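Local coordinates for p800 reaction center core protein (Heliobacterium modesticaldum, PDB 5V8K) that forms the homodimeric core of a photosynthetic reaction center, carrying bacteriochlorophylls in the membrane and binding an iron-sulfur cluster, at residues H529-F534 / C583-K588. Sequence-based numbering, arbitrary orientation.
Sequences HFIWAF and CFLFFK. With GB0 (Bacteriochlorophyll g'), chain C.
Leu-585 makes the first touch with the neighbouring helix. Its CD1 lies 4.1 Å from CG2 of Ile-531, and the two side chains cross at a slant. Both point toward the opposite helix. The pair borders bound lipid and pigment: a lipid lies near Leu-585 and a bacteriochlorophyll g near Ile-531.

Phe-586 carries the main contact. Its CG is anti to the backbone N (chi1 -175°), and Trp-532 takes the same turn (chi1 -177°). The two side chains lie side by side and point the same way. NE1 of Trp-532 sits over the centre of one face of the Phe-586 ring, 3.3 Å from CZ. The planes are inclined at 42°, so the pair is neither a parallel stack nor a T. The carbonyl O of Phe-586 lies at the indole edge, 3.5 Å from Trp-532 CD1.

Helices 520-539 and 575-599 are here two membrane-spanning helices of a type I reaction center, related to PsaA/PsaB of photosystem I. The bacteriochlorophyll g' beside them is held by His-529, whose NE2 binds the magnesium at 2.3 Å. ND1 of His-529 makes a weak hydrogen bond to Leu-525 O, which may help to set the turn of the ring. The pigment methyl CMA lies over one face of the Trp-532 indole, 3.4 Å from CD2. Replacing Trp-532 with an alanine would probably leave this methyl and the Phe-586 face without their shared neighbour and open a gap between helix and pigment. Trp-532 also packs on Trp-532 of the second subunit, placing the contact at the dimer interface. Phe-586 CE1 approaches O1A of the pigment at 3.9 Å.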
ATOM      1  N   HIS A 529       3.042   6.379  -6.852  1.00 33.53           N
ATOM      2  CA  HIS A 529       2.200   5.947  -5.749  1.00 33.69           C
ATOM      3  C   HIS A 529       0.756   5.775  -6.215  1.00 34.21           C
ATOM      4  O   HIS A 529       0.082   4.813  -5.828  1.00 35.70           O
ATOM      5  CB  HIS A 529       2.260   6.938  -4.570  1.00 30.28           C
ATOM      6  CG  HIS A 529       3.482   6.824  -3.732  1.00 33.64           C
ATOM      7  ND1 HIS A 529       4.757   6.911  -4.249  1.00 32.98           N
ATOM      8  CD2 HIS A 529       3.632   6.647  -2.398  1.00 31.15           C
ATOM      9  CE1 HIS A 529       5.635   6.783  -3.270  1.00 33.02           C
ATOM     10  NE2 HIS A 529       4.975   6.624  -2.145  1.00 32.04           N
ATOM     11  N   PHE A 530       0.233   6.752  -6.946  1.00 31.87           N
ATOM     12  CA  PHE A 530      -1.110   6.639  -7.517  1.00 34.04           C
ATOM     13  C   PHE A 530      -1.283   5.342  -8.311  1.00 35.73           C
ATOM     14  O   PHE A 530      -2.233   4.589  -8.091  1.00 34.21           O
ATOM     15  CB  PHE A 530      -1.421   7.825  -8.415  1.00 34.36           C
ATOM     16  CG  PHE A 530      -2.846   7.820  -8.924  1.00 35.91           C
ATOM     17  CD1 PHE A 530      -3.885   8.227  -8.113  1.00 31.43           C
ATOM     18  CD2 PHE A 530      -3.143   7.344 -10.193  1.00 37.58           C
ATOM     19  CE1 PHE A 530      -5.197   8.191  -8.563  1.00 36.10           C
ATOM     20  CE2 PHE A 530      -4.451   7.301 -10.651  1.00 40.22           C
ATOM     21  CZ  PHE A 530      -5.481   7.737  -9.828  1.00 38.41           C
ATOM     22  N   ILE A 531      -0.390   5.084  -9.271  1.00 32.35           N
ATOM     23  CA  ILE A 531      -0.525   3.881 -10.093  1.00 35.00           C
ATOM     24  C   ILE A 531      -0.444   2.627  -9.227  1.00 34.08           C
ATOM     25  O   ILE A 531      -1.212   1.665  -9.415  1.00 33.72           O
ATOM     26  CB  ILE A 531       0.519   3.885 -11.224  1.00 34.22           C
ATOM     27  CG1 ILE A 531       0.277   5.054 -12.181  1.00 36.17           C
ATOM     28  CG2 ILE A 531       0.452   2.596 -12.061  1.00 33.40           C
ATOM     29  CD1 ILE A 531       1.332   5.186 -13.259  1.00 34.68           C
ATOM     30  N   TRP A 532       0.473   2.622  -8.253  1.00 31.65           N
ATOM     31  CA  TRP A 532       0.617   1.472  -7.361  1.00 32.50           C
ATOM     32  C   TRP A 532      -0.691   1.194  -6.633  1.00 33.89           C
ATOM     33  O   TRP A 532      -1.158   0.057  -6.571  1.00 33.06           O
ATOM     34  CB  TRP A 532       1.742   1.754  -6.377  1.00 30.68           C
ATOM     35  CG  TRP A 532       2.094   0.697  -5.419  1.00 33.51           C
ATOM     36  CD1 TRP A 532       2.897  -0.359  -5.653  1.00 31.22           C
ATOM     37  CD2 TRP A 532       1.690   0.604  -4.054  1.00 30.59           C
ATOM     38  NE1 TRP A 532       3.022  -1.126  -4.523  1.00 30.94           N
ATOM     39  CE2 TRP A 532       2.285  -0.553  -3.522  1.00 31.01           C
ATOM     40  CE3 TRP A 532       0.911   1.399  -3.223  1.00 30.52           C
ATOM     41  CZ2 TRP A 532       2.146  -0.917  -2.191  1.00 30.05           C
ATOM     42  CZ3 TRP A 532       0.778   1.038  -1.875  1.00 31.64           C
ATOM     43  CH2 TRP A 532       1.375  -0.109  -1.385  1.00 32.69           C
ATOM     44  N   ALA A 533      -1.306   2.240  -6.091  1.00 30.79           N
ATOM     45  CA  ALA A 533      -2.587   2.105  -5.427  1.00 30.98           C
ATOM     46  C   ALA A 533      -3.629   1.499  -6.357  1.00 32.91           C
ATOM     47  O   ALA A 533      -4.400   0.608  -5.967  1.00 32.23           O
ATOM     48  CB  ALA A 533      -3.040   3.474  -4.930  1.00 28.93           C
ATOM     49  N   PHE A 534      -3.654   1.957  -7.592  1.00 32.89           N
ATOM     50  CA  PHE A 534      -4.660   1.495  -8.529  1.00 33.85           C
ATOM     51  C   PHE A 534      -4.514   0.008  -8.829  1.00 35.01           C
ATOM     52  O   PHE A 534      -5.527  -0.667  -9.088  1.00 33.53           O
ATOM     53  CB  PHE A 534      -4.602   2.369  -9.792  1.00 33.32           C
ATOM     54  CG  PHE A 534      -5.817   2.244 -10.650  1.00 36.39           C
ATOM     55  CD1 PHE A 534      -6.933   3.036 -10.435  1.00 39.43           C
ATOM     56  CD2 PHE A 534      -5.860   1.312 -11.663  1.00 34.10           C
ATOM     57  CE1 PHE A 534      -8.096   2.865 -11.227  1.00 38.80           C
ATOM     58  CE2 PHE A 534      -6.993   1.163 -12.441  1.00 36.13           C
ATOM     59  CZ  PHE A 534      -8.104   1.951 -12.202  1.00 35.94           C
ATOM     60  N   CYS A 583       0.641  -7.117 -11.325  1.00 35.66           N
ATOM     61  CA  CYS A 583       1.945  -7.475 -10.800  1.00 38.13           C
ATOM     62  C   CYS A 583       3.031  -6.634 -11.453  1.00 36.36           C
ATOM     63  O   CYS A 583       3.888  -6.081 -10.765  1.00 37.10           O
ATOM     64  CB  CYS A 583       2.200  -8.970 -10.990  1.00 38.15           C
ATOM     65  SG  CYS A 583       3.878  -9.518 -10.546  1.00 38.60           S
ATOM     66  N   PHE A 584       3.007  -6.534 -12.784  1.00 36.80           N
ATOM     67  CA  PHE A 584       3.990  -5.736 -13.508  1.00 36.36           C
ATOM     68  C   PHE A 584       4.058  -4.313 -12.958  1.00 35.71           C
ATOM     69  O   PHE A 584       5.139  -3.810 -12.642  1.00 36.23           O
ATOM     70  CB  PHE A 584       3.676  -5.699 -15.015  1.00 36.44           C
ATOM     71  CG  PHE A 584       4.581  -4.794 -15.759  1.00 41.02           C
ATOM     72  CD1 PHE A 584       5.851  -5.222 -16.104  1.00 42.92           C
ATOM     73  CD2 PHE A 584       4.216  -3.499 -16.035  1.00 45.52           C
ATOM     74  CE1 PHE A 584       6.723  -4.401 -16.758  1.00 45.60           C
ATOM     75  CE2 PHE A 584       5.106  -2.657 -16.698  1.00 47.61           C
ATOM     76  CZ  PHE A 584       6.365  -3.130 -17.057  1.00 46.59           C
ATOM     77  N   LEU A 585       2.909  -3.647 -12.840  1.00 32.88           N
ATOM     78  CA  LEU A 585       2.885  -2.266 -12.384  1.00 32.90           C
ATOM     79  C   LEU A 585       3.161  -2.103 -10.887  1.00 35.08           C
ATOM     80  O   LEU A 585       3.703  -1.070 -10.480  1.00 35.61           O
ATOM     81  CB  LEU A 585       1.544  -1.633 -12.732  1.00 33.71           C
ATOM     82  CG  LEU A 585       1.288  -1.347 -14.201  1.00 36.97           C
ATOM     83  CD1 LEU A 585      -0.124  -0.804 -14.347  1.00 36.79           C
ATOM     84  CD2 LEU A 585       2.305  -0.343 -14.791  1.00 34.16           C
ATOM     85  N   PHE A 586       2.735  -3.060 -10.056  1.00 35.07           N
ATOM     86  CA  PHE A 586       3.010  -2.997  -8.630  1.00 32.16           C
ATOM     87  C   PHE A 586       4.516  -3.016  -8.401  1.00 33.50           C
ATOM     88  O   PHE A 586       5.079  -2.128  -7.747  1.00 32.20           O
ATOM     89  CB  PHE A 586       2.296  -4.194  -7.937  1.00 32.79           C
ATOM     90  CG  PHE A 586       2.378  -4.199  -6.479  1.00 29.91           C
ATOM     91  CD1 PHE A 586       3.530  -4.538  -5.835  1.00 30.93           C
ATOM     92  CD2 PHE A 586       1.265  -3.910  -5.739  1.00 31.52           C
ATOM     93  CE1 PHE A 586       3.590  -4.596  -4.446  1.00 29.80           C
ATOM     94  CE2 PHE A 586       1.283  -3.971  -4.347  1.00 30.22           C
ATOM     95  CZ  PHE A 586       2.471  -4.304  -3.699  1.00 29.44           C
ATOM     96  N   PHE A 587       5.112  -3.966  -9.056  1.00 31.20           N
ATOM     97  CA  PHE A 587       6.559  -4.179  -9.016  1.00 35.33           C
ATOM     98  C   PHE A 587       7.353  -2.947  -9.582  1.00 32.85           C
ATOM     99  O   PHE A 587       8.216  -2.404  -8.965  1.00 36.56           O
ATOM    100  CB  PHE A 587       7.035  -5.448  -9.748  1.00 30.80           C
ATOM    101  CG  PHE A 587       8.524  -5.717  -9.636  1.00 33.74           C
ATOM    102  CD1 PHE A 587       9.070  -6.221  -8.474  1.00 33.66           C
ATOM    103  CD2 PHE A 587       9.387  -5.509 -10.702  1.00 31.98           C
ATOM    104  CE1 PHE A 587      10.395  -6.487  -8.390  1.00 35.60           C
ATOM    105  CE2 PHE A 587      10.711  -5.776 -10.598  1.00 35.89           C
ATOM    106  CZ  PHE A 587      11.213  -6.274  -9.445  1.00 35.64           C
ATOM    107  N   LYS A 588       7.011  -2.502 -10.776  1.00 38.81           N
ATOM    108  CA  LYS A 588       7.744  -1.417 -11.415  1.00 38.15           C
ATOM    109  C   LYS A 588       7.503  -0.076 -10.738  1.00 35.49           C
ATOM    110  O   LYS A 588       8.403   0.761 -10.698  1.00 38.26           O
ATOM    111  CB  LYS A 588       7.397  -1.330 -12.901  1.00 43.32           C
ATOM    112  CG  LYS A 588       8.122  -2.391 -13.736  1.00 51.58           C
ATOM    113  CD  LYS A 588       9.663  -2.243 -13.600  1.00 53.22           C
ATOM    114  CE  LYS A 588      10.475  -3.194 -14.464  1.00 52.37           C
ATOM    115  NZ  LYS A 588      11.950  -2.796 -14.309  1.00 50.43           N
TER
HETATM  116  C1  GB0 C1001       7.642  -3.217  -0.141  1.00 37.76           C
HETATM  117  C2  GB0 C1001       8.966  -3.014   0.534  1.00 35.40           C
HETATM  118  C3  GB0 C1001       9.055  -2.102   1.470  1.00 35.93           C
HETATM  119  C4  GB0 C1001       7.887  -1.276   1.878  1.00 26.34           C
HETATM  120  C5  GB0 C1001      10.369  -1.913   2.110  1.00 36.09           C
HETATM  121  C6  GB0 C1001      10.240  -2.052   3.602  1.00 28.93           C
HETATM  122  NB  GB0 C1001       3.731   5.620   0.822  1.00 27.87           N
HETATM  123  ND  GB0 C1001       7.515   5.934  -0.297  1.00 33.43           N
HETATM  124  C10 GB0 C1001      13.814  -2.523   4.973  1.00 32.65           C
HETATM  125  C11 GB0 C1001      14.146  -3.530   6.054  1.00 39.17           C
HETATM  126  C12 GB0 C1001      15.285  -3.005   6.897  1.00 37.76           C
HETATM  127  C13 GB0 C1001      16.032  -3.855   7.615  1.00 39.13           C
HETATM  128  C14 GB0 C1001      15.788  -5.322   7.565  1.00 38.24           C
HETATM  129  C15 GB0 C1001      17.134  -3.384   8.524  1.00 31.76           C
HETATM  130  C1A GB0 C1001       6.490   3.138  -1.173  1.00 35.92           C
HETATM  131  C1B GB0 C1001       2.829   4.755   0.363  1.00 30.33           C
HETATM  132  C1C GB0 C1001       5.110   8.209   1.786  1.00 30.64           C
HETATM  133  C1D GB0 C1001       8.475   6.816  -0.295  1.00 26.56           C
HETATM  134  C2A GB0 C1001       5.992   1.975  -2.003  1.00 35.19           C
HETATM  135  C2B GB0 C1001       1.588   5.161   0.816  1.00 32.07           C
HETATM  136  C2C GB0 C1001       5.424   9.463   2.519  1.00 31.01           C
HETATM  137  C2D GB0 C1001       9.918   6.550  -0.891  1.00 30.08           C
HETATM  138  C3A GB0 C1001       4.523   2.312  -2.122  1.00 27.29           C
HETATM  139  C3B GB0 C1001       1.735   6.306   1.563  1.00 29.83           C
HETATM  140  C3C GB0 C1001       6.770   9.416   1.909  1.00 32.89           C
HETATM  141  C3D GB0 C1001       9.500   5.267  -1.234  1.00 29.11           C
HETATM  142  C4A GB0 C1001       4.450   3.356  -1.046  1.00 30.58           C
HETATM  143  C4B GB0 C1001       3.097   6.606   1.513  1.00 31.10           C
HETATM  144  C4C GB0 C1001       7.022   8.367   1.042  1.00 29.42           C
HETATM  145  C4D GB0 C1001       8.154   4.892  -0.930  1.00 30.46           C
HETATM  146  C7  GB0 C1001      11.598  -1.821   4.197  1.00 34.39           C
HETATM  147  C8  GB0 C1001      12.463  -2.824   4.377  1.00 38.23           C
HETATM  148  C9  GB0 C1001      12.115  -4.207   3.928  1.00 34.18           C
HETATM  149  CAA GB0 C1001       6.214   0.625  -1.336  1.00 34.91           C
HETATM  150  CAB GB0 C1001       0.558   6.946   2.211  1.00 32.80           C
HETATM  151  CAC GB0 C1001       7.855  10.391   2.144  1.00 32.79           C
HETATM  152  CAD GB0 C1001      10.142   4.119  -1.880  1.00 28.67           C
HETATM  153  CBA GB0 C1001       5.848  -0.521  -2.274  1.00 35.75           C
HETATM  154  CBB GB0 C1001       0.468   8.148   2.675  1.00 36.14           C
HETATM  155  CBC GB0 C1001       7.699  11.586   3.055  1.00 33.48           C
HETATM  156  CBD GB0 C1001       9.124   3.020  -1.971  1.00 32.64           C
HETATM  157  CED GB0 C1001      10.983  -0.196  -1.428  1.00 34.48           C
HETATM  158  CGA GB0 C1001       6.146  -1.858  -1.636  1.00 42.01           C
HETATM  159  CGD GB0 C1001       9.678   1.872  -1.212  1.00 35.76           C
HETATM  160  CHA GB0 C1001       7.875   3.605  -1.415  1.00 28.92           C
HETATM  161  CHB GB0 C1001       3.231   3.624  -0.488  1.00 30.21           C
HETATM  162  CHC GB0 C1001       3.726   7.803   2.111  1.00 28.83           C
HETATM  163  CHD GB0 C1001       8.283   8.125   0.342  1.00 25.02           C
HETATM  164  CMA GB0 C1001       4.080   2.935  -3.467  1.00 27.21           C
HETATM  165  CMB GB0 C1001       0.289   4.460   0.647  1.00 31.51           C
HETATM  166  CMC GB0 C1001       4.531  10.600   2.010  1.00 33.99           C
HETATM  167  CMD GB0 C1001      11.156   7.332  -1.009  1.00 29.63           C
HETATM  168  NA  GB0 C1001       5.569   4.035  -0.813  1.00 39.31           N
HETATM  169  NC  GB0 C1001       5.942   7.576   0.976  1.00 33.04           N
HETATM  170  O1A GB0 C1001       5.280  -2.703  -1.453  1.00 32.56           O
HETATM  171  O1D GB0 C1001       9.696   1.779   0.008  1.00 35.05           O
HETATM  172  O2A GB0 C1001       7.410  -2.053  -0.948  1.00 42.32           O
HETATM  173  O2D GB0 C1001      10.249   0.849  -2.014  1.00 36.17           O
HETATM  174  OBD GB0 C1001      11.282   3.911  -2.415  1.00 31.69           O
HETATM  175 MG   GB0 C1001       5.560   5.851  -0.019  1.00 34.51          MG